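Local coordinates for protein crossover junction endodeoxyribonuclease Hjc (Sulfolobus solfataricus, PDB 4TKD) that resolves Holliday junctions during genetic recombination, cutting four-way DNA with paired nicks in opposing strands as a magnesium-dependent homodimeric endonuclease, at residues R13-R18 / L95-F100; R18-D21 / A25-R28; P39-I44 / I75-K80. All coordinates share one frame; numbering follows the deposited sequence.

Contact 1 (R13-R18 / L95-F100)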
loop_
_atom_site.group_PDB
_atom_site.type_symbol
_atom_site.label_atom_id
_atom_site.label_comp_id
_atom_site.label_asym_id
_atom_site.label_seq_id
_atom_site.Cartn_x
_atom_site.Cartn_y
_atom_site.Cartn_z
ATOM N N ARG C 13 -8.058 25.633 1.829
ATOM C CA ARG C 13 -7.885 26.438 0.603
ATOM C C ARG C 13 -6.434 26.455 0.136
ATOM O O ARG C 13 -6.195 26.275 -1.053
ATOM C CB ARG C 13 -8.433 27.871 0.759
ATOM C CG ARG C 13 -9.940 27.940 0.556
ATOM C CD ARG C 13 -10.512 29.337 0.673
ATOM N NE ARG C 13 -11.791 29.452 -0.030
ATOM C CZ ARG C 13 -12.984 29.252 0.526
ATOM N NH1 ARG C 13 -13.080 28.914 1.808
ATOM N NH2 ARG C 13 -14.090 29.383 -0.197
ATOM N N ASN C 14 -5.470 26.623 1.081
ATOM C CA ASN C 14 -4.015 26.600 0.880
ATOM C C ASN C 14 -3.539 25.246 0.337
ATOM O O ASN C 14 -2.610 25.212 -0.464
ATOM C CB ASN C 14 -3.310 26.862 2.218
ATOM C CG ASN C 14 -2.384 28.066 2.275
ATOM O OD1 ASN C 14 -1.362 28.042 2.976
ATOM N ND2 ASN C 14 -2.733 29.168 1.602
ATOM N N ILE C 15 -4.147 24.127 0.813
ATOM C CA ILE C 15 -3.808 22.766 0.376
ATOM C C ILE C 15 -4.312 22.558 -1.064
ATOM O O ILE C 15 -3.556 22.086 -1.917
ATOM C CB ILE C 15 -4.326 21.683 1.374
ATOM C CG1 ILE C 15 -3.607 21.788 2.739
ATOM C CG2 ILE C 15 -4.174 20.271 0.781
ATOM C CD1 ILE C 15 -4.189 20.923 3.906
ATOM N N VAL C 16 -5.581 22.934 -1.328
ATOM C CA VAL C 16 -6.235 22.809 -2.643
ATOM C C VAL C 16 -5.457 23.577 -3.717
ATOM O O VAL C 16 -5.165 23.024 -4.784
ATOM C CB VAL C 16 -7.741 23.203 -2.589
ATOM C CG1 VAL C 16 -8.335 23.364 -3.981
ATOM C CG2 VAL C 16 -8.551 22.178 -1.788
ATOM N N SER C 17 -5.046 24.820 -3.389
ATOM C CA SER C 17 -4.304 25.701 -4.290
ATOM C C SER C 17 -2.921 25.153 -4.635
ATOM O O SER C 17 -2.528 25.213 -5.795
ATOM C CB SER C 17 -4.205 27.106 -3.702
ATOM O OG SER C 17 -3.539 27.973 -4.604
ATOM N N ARG C 18 -2.181 24.638 -3.645
ATOM C CA ARG C 18 -0.853 24.077 -3.862
ATOM C C ARG C 18 -0.894 22.763 -4.640
ATOM O O ARG C 18 -0.074 22.586 -5.544
ATOM C CB ARG C 18 -0.070 23.977 -2.547
ATOM C CG ARG C 18 0.904 25.151 -2.396
ATOM C CD ARG C 18 2.357 24.732 -2.574
ATOM N NE ARG C 18 2.672 24.302 -3.939
ATOM C CZ ARG C 18 3.275 25.061 -4.849
ATOM N NH1 ARG C 18 3.531 24.578 -6.058
ATOM N NH2 ARG C 18 3.636 26.306 -4.555
ATOM N N LEU C 95 2.212 23.006 6.375
ATOM C CA LEU C 95 1.204 22.017 6.008
ATOM C C LEU C 95 1.775 20.666 6.445
ATOM O O LEU C 95 2.884 20.313 6.019
ATOM C CB LEU C 95 0.949 22.007 4.472
ATOM C CG LEU C 95 0.402 23.277 3.795
ATOM C CD1 LEU C 95 0.035 23.007 2.347
ATOM C CD2 LEU C 95 -0.820 23.807 4.506
ATOM N N LYS C 96 1.097 19.979 7.385
ATOM C CA LYS C 96 1.511 18.647 7.848
ATOM C C LYS C 96 0.401 17.611 7.558
ATOM O O LYS C 96 -0.769 17.847 7.872
ATOM C CB LYS C 96 1.932 18.637 9.330
ATOM C CG LYS C 96 3.362 19.117 9.579
ATOM C CD LYS C 96 3.875 18.697 10.961
ATOM C CE LYS C 96 5.364 18.945 11.119
ATOM N NZ LYS C 96 5.975 18.058 12.152
ATOM N N PHE C 97 0.784 16.479 6.953
ATOM C CA PHE C 97 -0.110 15.409 6.559
ATOM C C PHE C 97 0.315 14.109 7.239
ATOM O O PHE C 97 1.454 13.665 7.080
ATOM C CB PHE C 97 -0.100 15.251 5.029
ATOM C CG PHE C 97 -0.433 16.509 4.281
ATOM C CD1 PHE C 97 -1.754 16.849 3.996
ATOM C CD2 PHE C 97 0.565 17.371 3.874
ATOM C CE1 PHE C 97 -2.063 18.047 3.354
ATOM C CE2 PHE C 97 0.255 18.560 3.217
ATOM C CZ PHE C 97 -1.055 18.898 2.974
ATOM N N ILE C 98 -0.605 13.513 7.995
ATOM C CA ILE C 98 -0.367 12.259 8.703
ATOM C C ILE C 98 -0.962 11.088 7.926
ATOM O O ILE C 98 -2.181 11.055 7.749
ATOM C CB ILE C 98 -0.852 12.326 10.182
ATOM C CG1 ILE C 98 -0.059 13.404 10.955
ATOM C CG2 ILE C 98 -0.741 10.963 10.876
ATOM C CD1 ILE C 98 -0.775 13.982 12.188
ATOM N N PRO C 99 -0.135 10.105 7.476
ATOM C CA PRO C 99 -0.709 8.919 6.796
ATOM C C PRO C 99 -1.681 8.235 7.746
ATOM O O PRO C 99 -1.370 8.068 8.929
ATOM C CB PRO C 99 0.509 8.032 6.505
ATOM C CG PRO C 99 1.691 8.964 6.584
ATOM C CD PRO C 99 1.325 9.965 7.647
ATOM N N PHE C 100 -2.897 7.919 7.259
ATOM C CA PHE C 100 -3.934 7.338 8.091
ATOM C C PHE C 100 -3.532 6.098 8.871
ATOM O O PHE C 100 -4.063 5.889 9.970
ATOM C CB PHE C 100 -5.220 7.101 7.310
ATOM C CG PHE C 100 -6.428 7.454 8.133
ATOM C CD1 PHE C 100 -6.791 8.785 8.329
ATOM C CD2 PHE C 100 -7.204 6.461 8.715
ATOM C CE1 PHE C 100 -7.913 9.111 9.099
ATOM C CE2 PHE C 100 -8.328 6.788 9.484
ATOM C CZ PHE C 100 -8.671 8.108 9.676
#
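Ile15, on the inner side of helix 10-21, reaches between Leu95 and Phe97, the two side chains of residues 95-100 that meet it; strand 97-99 is an outermost strand of the sheet within this chain. From CB of Ile15 two branches leave. CG2 stands anti to the backbone N and approaches the outer end of the Phe97 ring, 4.0 Å from Phe97 CE1. CG1 lies beside the backbone N (chi1 -66°) and is the branch that touches both partners: it sits 3.9 Å from CD1 of Leu95 and is equally close to CD2 of the same leucine, while Phe97 CZ is also 3.9 Å from it. At the tip, Ile15 CD1 makes the closest approach of the contact, 3.6 Å to Phe97 CE1, with CZ of that ring slightly farther. Ile15 and Phe97 point at each other, the isoleucine tip meeting the ring at a slant, while the Leu95 and Ile15 side chains run by one another in opposite senses, both methyls of the leucine bearing on the isoleucine's CG1 from the same side. The backbone O of Asn14 comes within 4.4 Å of Leu95 CD1.

Around this centre, Leu122 of helix 122-133 packs on both Leu95 and Phe97, and Ile54 and Met56 of strand 50-58 meet Ile15 from the sheet. The arrangement joins the N-terminal helix to one face of the mixed sheet of a PD-(D/E)XK nuclease, and Ile15 lies one helical turn from Glu12, an inferred magnesium ligand, its side chain about 6 Å away. No hydrogen bond crosses between the two segments: the side chains that carry the contact meet through aliphatic and aromatic carbon, which implies a fit set by shape and burial of apolar surface, with no polar pair to fix direction.

Contact 2 (R18-D21 / A25-R28)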
loop_
_atom_site.group_PDB
_atom_site.type_symbol
_atom_site.label_atom_id
_atom_site.label_comp_id
_atom_site.label_asym_id
_atom_site.label_seq_id
_atom_site.Cartn_x
_atom_site.Cartn_y
_atom_site.Cartn_z
ATOM N N ARG C 18 -2.181 24.638 -3.645
ATOM C CA ARG C 18 -0.853 24.077 -3.862
ATOM C C ARG C 18 -0.894 22.763 -4.640
ATOM O O ARG C 18 -0.074 22.586 -5.544
ATOM C CB ARG C 18 -0.070 23.977 -2.547
ATOM C CG ARG C 18 0.904 25.151 -2.396
ATOM C CD ARG C 18 2.357 24.732 -2.574
ATOM N NE ARG C 18 2.672 24.302 -3.939
ATOM C CZ ARG C 18 3.275 25.061 -4.849
ATOM N NH1 ARG C 18 3.531 24.578 -6.058
ATOM N NH2 ARG C 18 3.636 26.306 -4.555
ATOM N N LEU C 19 -1.897 21.884 -4.361
ATOM C CA LEU C 19 -2.082 20.652 -5.148
ATOM C C LEU C 19 -2.411 20.985 -6.603
ATOM O O LEU C 19 -1.855 20.366 -7.523
ATOM C CB LEU C 19 -3.137 19.720 -4.528
ATOM C CG LEU C 19 -2.698 19.008 -3.242
ATOM C CD1 LEU C 19 -3.870 18.369 -2.550
ATOM C CD2 LEU C 19 -1.579 17.981 -3.521
ATOM N N ARG C 20 -3.243 22.021 -6.812
ATOM C CA ARG C 20 -3.554 22.513 -8.159
ATOM C C ARG C 20 -2.293 23.047 -8.863
ATOM O O ARG C 20 -2.064 22.698 -10.023
ATOM C CB ARG C 20 -4.689 23.548 -8.138
ATOM C CG ARG C 20 -6.057 22.878 -8.045
ATOM C CD ARG C 20 -7.208 23.856 -8.043
ATOM N NE ARG C 20 -8.484 23.144 -7.914
ATOM C CZ ARG C 20 -9.568 23.632 -7.315
ATOM N NH1 ARG C 20 -9.552 24.852 -6.795
ATOM N NH2 ARG C 20 -10.668 22.895 -7.213
ATOM N N ASP C 21 -1.415 23.775 -8.133
ATOM C CA ASP C 21 -0.144 24.285 -8.681
ATOM C C ASP C 21 0.761 23.133 -9.128
ATOM O O ASP C 21 1.561 23.306 -10.040
ATOM C CB ASP C 21 0.611 25.146 -7.648
ATOM C CG ASP C 21 -0.015 26.485 -7.280
ATOM O OD1 ASP C 21 -0.914 26.951 -8.023
ATOM O OD2 ASP C 21 0.406 27.078 -6.253
ATOM N N ALA C 25 -5.952 17.557 -10.312
ATOM C CA ALA C 25 -7.381 17.842 -10.484
ATOM C C ALA C 25 -7.893 17.643 -9.059
ATOM O O ALA C 25 -7.719 16.561 -8.479
ATOM C CB ALA C 25 -8.035 16.832 -11.426
ATOM N N VAL C 26 -8.371 18.728 -8.441
ATOM C CA VAL C 26 -8.751 18.719 -7.031
ATOM C C VAL C 26 -10.213 19.073 -6.836
ATOM O O VAL C 26 -10.718 20.031 -7.431
ATOM C CB VAL C 26 -7.826 19.618 -6.150
ATOM C CG1 VAL C 26 -8.085 19.399 -4.666
ATOM C CG2 VAL C 26 -6.350 19.400 -6.465
ATOM N N VAL C 27 -10.870 18.310 -5.952
ATOM C CA VAL C 27 -12.261 18.498 -5.593
ATOM C C VAL C 27 -12.409 18.462 -4.067
ATOM O O VAL C 27 -11.701 17.721 -3.390
ATOM C CB VAL C 27 -13.196 17.492 -6.348
ATOM C CG1 VAL C 27 -13.035 16.066 -5.854
ATOM C CG2 VAL C 27 -14.647 17.908 -6.274
ATOM N N ARG C 28 -13.346 19.257 -3.546
ATOM C CA ARG C 28 -13.682 19.293 -2.132
ATOM C C ARG C 28 -14.890 18.374 -1.899
ATOM O O ARG C 28 -15.607 18.024 -2.842
ATOM C CB ARG C 28 -14.010 20.723 -1.706
ATOM C CG ARG C 28 -12.775 21.602 -1.513
ATOM C CD ARG C 28 -13.163 23.071 -1.455
ATOM N NE ARG C 28 -12.891 23.669 -0.144
ATOM C CZ ARG C 28 -12.160 24.765 0.050
ATOM N NH1 ARG C 28 -11.619 25.404 -0.982
ATOM N NH2 ARG C 28 -11.972 25.234 1.277
#
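Arg20 offers the edge of its guanidinium group to the backbone of Val26: the carbonyl O of Val26 lies near the plane, only 17° out of it, and NH2 donates to it over 2.9 Å with an N-H...O angle of 153°. Seen from the acceptor, NH2 of Arg20 stands above the carbonyl plane and not on a lone pair. The other flat group, the guanidinium of Arg18, has Asp21 OD2 over one face, offset toward the rim; this long pairing within the helix is of charges only, with no N-H directed at the oxygen. The Arg20 chain, extended from CG to NE, passes slantwise over the valine side chain and brings the guanidinium to its carbonyl. On the way Arg20 CG packs 3.8 Å from Val26 CG2. The end of helix 10-21 turns through three residues into strand 25-28, an outermost strand, within this chain, of the mixed sheet of this PD-(D/E)XK-type nuclease. The same methyl, Val26 CG2, meets Leu19 CB at 3.8 Å, so it is shared by two successive helix residues. Val26 CG1, anti to the backbone N (chi1 -170°), is turned toward Val16 and Ile43, on the helix-covered face of the sheet. Away from the helix, Ala25 and Val27 pack on Ser81 and Pro30 of a neighbouring subunit.

Contact 3 (P39-I44 / I75-K80)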
loop_
_atom_site.group_PDB
_atom_site.type_symbol
_atom_site.label_atom_id
_atom_site.label_comp_id
_atom_site.label_asym_id
_atom_site.label_seq_id
_atom_site.Cartn_x
_atom_site.Cartn_y
_atom_site.Cartn_z
ATOM N N PRO C 39 -19.136 8.744 4.614
ATOM C CA PRO C 39 -18.353 9.976 4.581
ATOM C C PRO C 39 -17.423 9.947 3.386
ATOM O O PRO C 39 -17.028 8.882 2.883
ATOM C CB PRO C 39 -17.607 9.986 5.913
ATOM C CG PRO C 39 -17.440 8.574 6.243
ATOM C CD PRO C 39 -18.677 7.858 5.710
ATOM N N ILE C 40 -17.146 11.138 2.903
ATOM C CA ILE C 40 -16.281 11.384 1.759
ATOM C C ILE C 40 -15.112 12.202 2.265
ATOM O O ILE C 40 -15.332 13.195 2.970
ATOM C CB ILE C 40 -17.093 12.128 0.642
ATOM C CG1 ILE C 40 -18.205 11.203 0.039
ATOM C CG2 ILE C 40 -16.191 12.686 -0.477
ATOM C CD1 ILE C 40 -19.264 11.939 -0.742
ATOM N N PRO C 41 -13.857 11.845 1.921
ATOM C CA PRO C 41 -12.716 12.709 2.325
ATOM C C PRO C 41 -12.887 14.177 1.883
ATOM O O PRO C 41 -13.445 14.441 0.809
ATOM C CB PRO C 41 -11.516 12.042 1.642
ATOM C CG PRO C 41 -11.959 10.619 1.407
ATOM C CD PRO C 41 -13.406 10.718 1.080
ATOM N N ASP C 42 -12.452 15.133 2.738
ATOM C CA ASP C 42 -12.540 16.590 2.526
ATOM C C ASP C 42 -11.943 17.036 1.232
ATOM O O ASP C 42 -12.503 17.918 0.584
ATOM C CB ASP C 42 -11.902 17.382 3.689
ATOM C CG ASP C 42 -12.649 17.199 4.992
ATOM O OD1 ASP C 42 -13.894 17.301 4.983
ATOM O OD2 ASP C 42 -11.991 16.954 6.019
ATOM N N ILE C 43 -10.806 16.437 0.857
ATOM C CA ILE C 43 -10.097 16.781 -0.364
ATOM C C ILE C 43 -9.757 15.516 -1.108
ATOM O O ILE C 43 -9.198 14.569 -0.525
ATOM C CB ILE C 43 -8.812 17.602 -0.067
ATOM C CG1 ILE C 43 -9.104 18.920 0.698
ATOM C CG2 ILE C 43 -8.012 17.871 -1.359
ATOM C CD1 ILE C 43 -7.849 19.572 1.365
ATOM N N ILE C 44 -10.086 15.512 -2.404
ATOM C CA ILE C 44 -9.749 14.431 -3.301
ATOM C C ILE C 44 -8.901 15.071 -4.379
ATOM O O ILE C 44 -9.355 15.994 -5.051
ATOM C CB ILE C 44 -10.991 13.695 -3.871
ATOM C CG1 ILE C 44 -11.748 12.986 -2.754
ATOM C CG2 ILE C 44 -10.588 12.688 -4.960
ATOM C CD1 ILE C 44 -13.200 12.721 -3.083
ATOM N N ILE C 75 -11.747 5.255 5.541
ATOM C CA ILE C 75 -10.834 4.115 5.370
ATOM C C ILE C 75 -11.373 3.261 4.198
ATOM O O ILE C 75 -10.614 2.800 3.333
ATOM C CB ILE C 75 -10.709 3.294 6.702
ATOM C CG1 ILE C 75 -9.786 3.994 7.731
ATOM C CG2 ILE C 75 -10.206 1.857 6.443
ATOM C CD1 ILE C 75 -9.987 3.545 9.189
ATOM N N GLU C 76 -12.681 3.057 4.193
ATOM C CA GLU C 76 -13.384 2.254 3.198
ATOM C C GLU C 76 -13.345 2.924 1.798
ATOM O O GLU C 76 -13.098 2.250 0.792
ATOM C CB GLU C 76 -14.831 1.989 3.653
ATOM C CG GLU C 76 -15.074 0.731 4.480
ATOM C CD GLU C 76 -14.552 -0.572 3.905
ATOM O OE1 GLU C 76 -13.397 -0.901 4.240
ATOM O OE2 GLU C 76 -15.324 -1.332 3.284
ATOM N N PHE C 77 -13.558 4.242 1.748
ATOM C CA PHE C 77 -13.482 5.033 0.505
ATOM C C PHE C 77 -12.052 4.887 -0.052
ATOM O O PHE C 77 -11.904 4.571 -1.227
ATOM C CB PHE C 77 -13.799 6.518 0.809
ATOM C CG PHE C 77 -13.994 7.440 -0.372
ATOM C CD1 PHE C 77 -12.900 7.992 -1.034
ATOM C CD2 PHE C 77 -15.276 7.772 -0.812
ATOM C CE1 PHE C 77 -13.080 8.847 -2.124
ATOM C CE2 PHE C 77 -15.455 8.612 -1.916
ATOM C CZ PHE C 77 -14.355 9.157 -2.556
ATOM N N ALA C 78 -11.010 5.062 0.815
ATOM C CA ALA C 78 -9.589 4.912 0.468
ATOM C C ALA C 78 -9.246 3.534 -0.068
ATOM O O ALA C 78 -8.508 3.434 -1.050
ATOM C CB ALA C 78 -8.713 5.227 1.668
ATOM N N ARG C 79 -9.762 2.479 0.596
ATOM C CA ARG C 79 -9.512 1.091 0.225
ATOM C C ARG C 79 -10.134 0.763 -1.154
ATOM O O ARG C 79 -9.471 0.159 -2.010
ATOM C CB ARG C 79 -10.040 0.138 1.303
ATOM C CG ARG C 79 -9.790 -1.345 0.986
ATOM C CD ARG C 79 -10.532 -2.328 1.902
ATOM N NE ARG C 79 -11.992 -2.164 1.888
ATOM C CZ ARG C 79 -12.800 -2.599 0.928
ATOM N NH1 ARG C 79 -12.307 -3.234 -0.129
ATOM N NH2 ARG C 79 -14.105 -2.390 1.008
ATOM N N LYS C 80 -11.402 1.138 -1.347
ATOM C CA LYS C 80 -12.142 0.906 -2.606
ATOM C C LYS C 80 -11.546 1.668 -3.764
ATOM O O LYS C 80 -11.392 1.113 -4.850
ATOM C CB LYS C 80 -13.620 1.266 -2.451
ATOM C CG LYS C 80 -14.390 0.250 -1.611
ATOM C CD LYS C 80 -15.752 0.783 -1.290
ATOM C CE LYS C 80 -16.554 -0.246 -0.548
ATOM N NZ LYS C 80 -17.773 0.361 0.028
#
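With CG anti to the backbone N (chi1 -170°), the ring of Phe77 swings out from helix 68-81 toward the turn that leads into strand 43-47. Ile44 meets it through a different torsion: CG1 lies beside the backbone N (chi1 -65°), and CD1 at its end comes 3.8 Å from Phe77 CZ, the two side chains crossing at about a right angle. Pro41 supplies the face contact. Its CD sits 3.6 Å from the Phe77 ring centroid and 16° off the normal, a CH-pi contact over one face, and Pro41 CG follows at 3.7 Å from Phe77 CD1. Ile40 CG1 approaches Phe77 CE2 obliquely at 4.3 Å. All these groups are buried, and the Phe77 ring packs against the segment that carries Asp42, an inferred magnesium ligand. The side chain of Asp42 touches Glu12 of helix 10-21, and its OD2 accepts a hydrogen bond from Met56 N. Opposite Ile54 the chain fits a classic bulge, Asp42 and Ile43 set against that residue. Leu53 of strand 50-58 packs on Pro41, Ile44 and Phe77, while Val26 of a neighbouring subunit also reaches Phe77, so the ring joins helix 68-81 to the sheet at the border with that subunit.

From the N terminus, helix 10-21 enters contact 1 and then, at its last turn, contact 2; the two share Arg18. Contact 2 closes first, a short loop of three residues between helix and strand 25-28. The chain then runs through residues 39-44 and returns from helix 68-81 to close contact 3, and only with residues 95-100 does contact 1 close, so contacts 2 and 3 follow in series inside its long loop. Contacts 1 and 2 hold helix 10-21 to one face of the mixed sheet, near its two outermost strands; contact 3 sets helix 68-81 on the opposite face. Val26 and Ile43 touch between contacts 2 and 3, and Ile15 meets Ile43 between contacts 1 and 3.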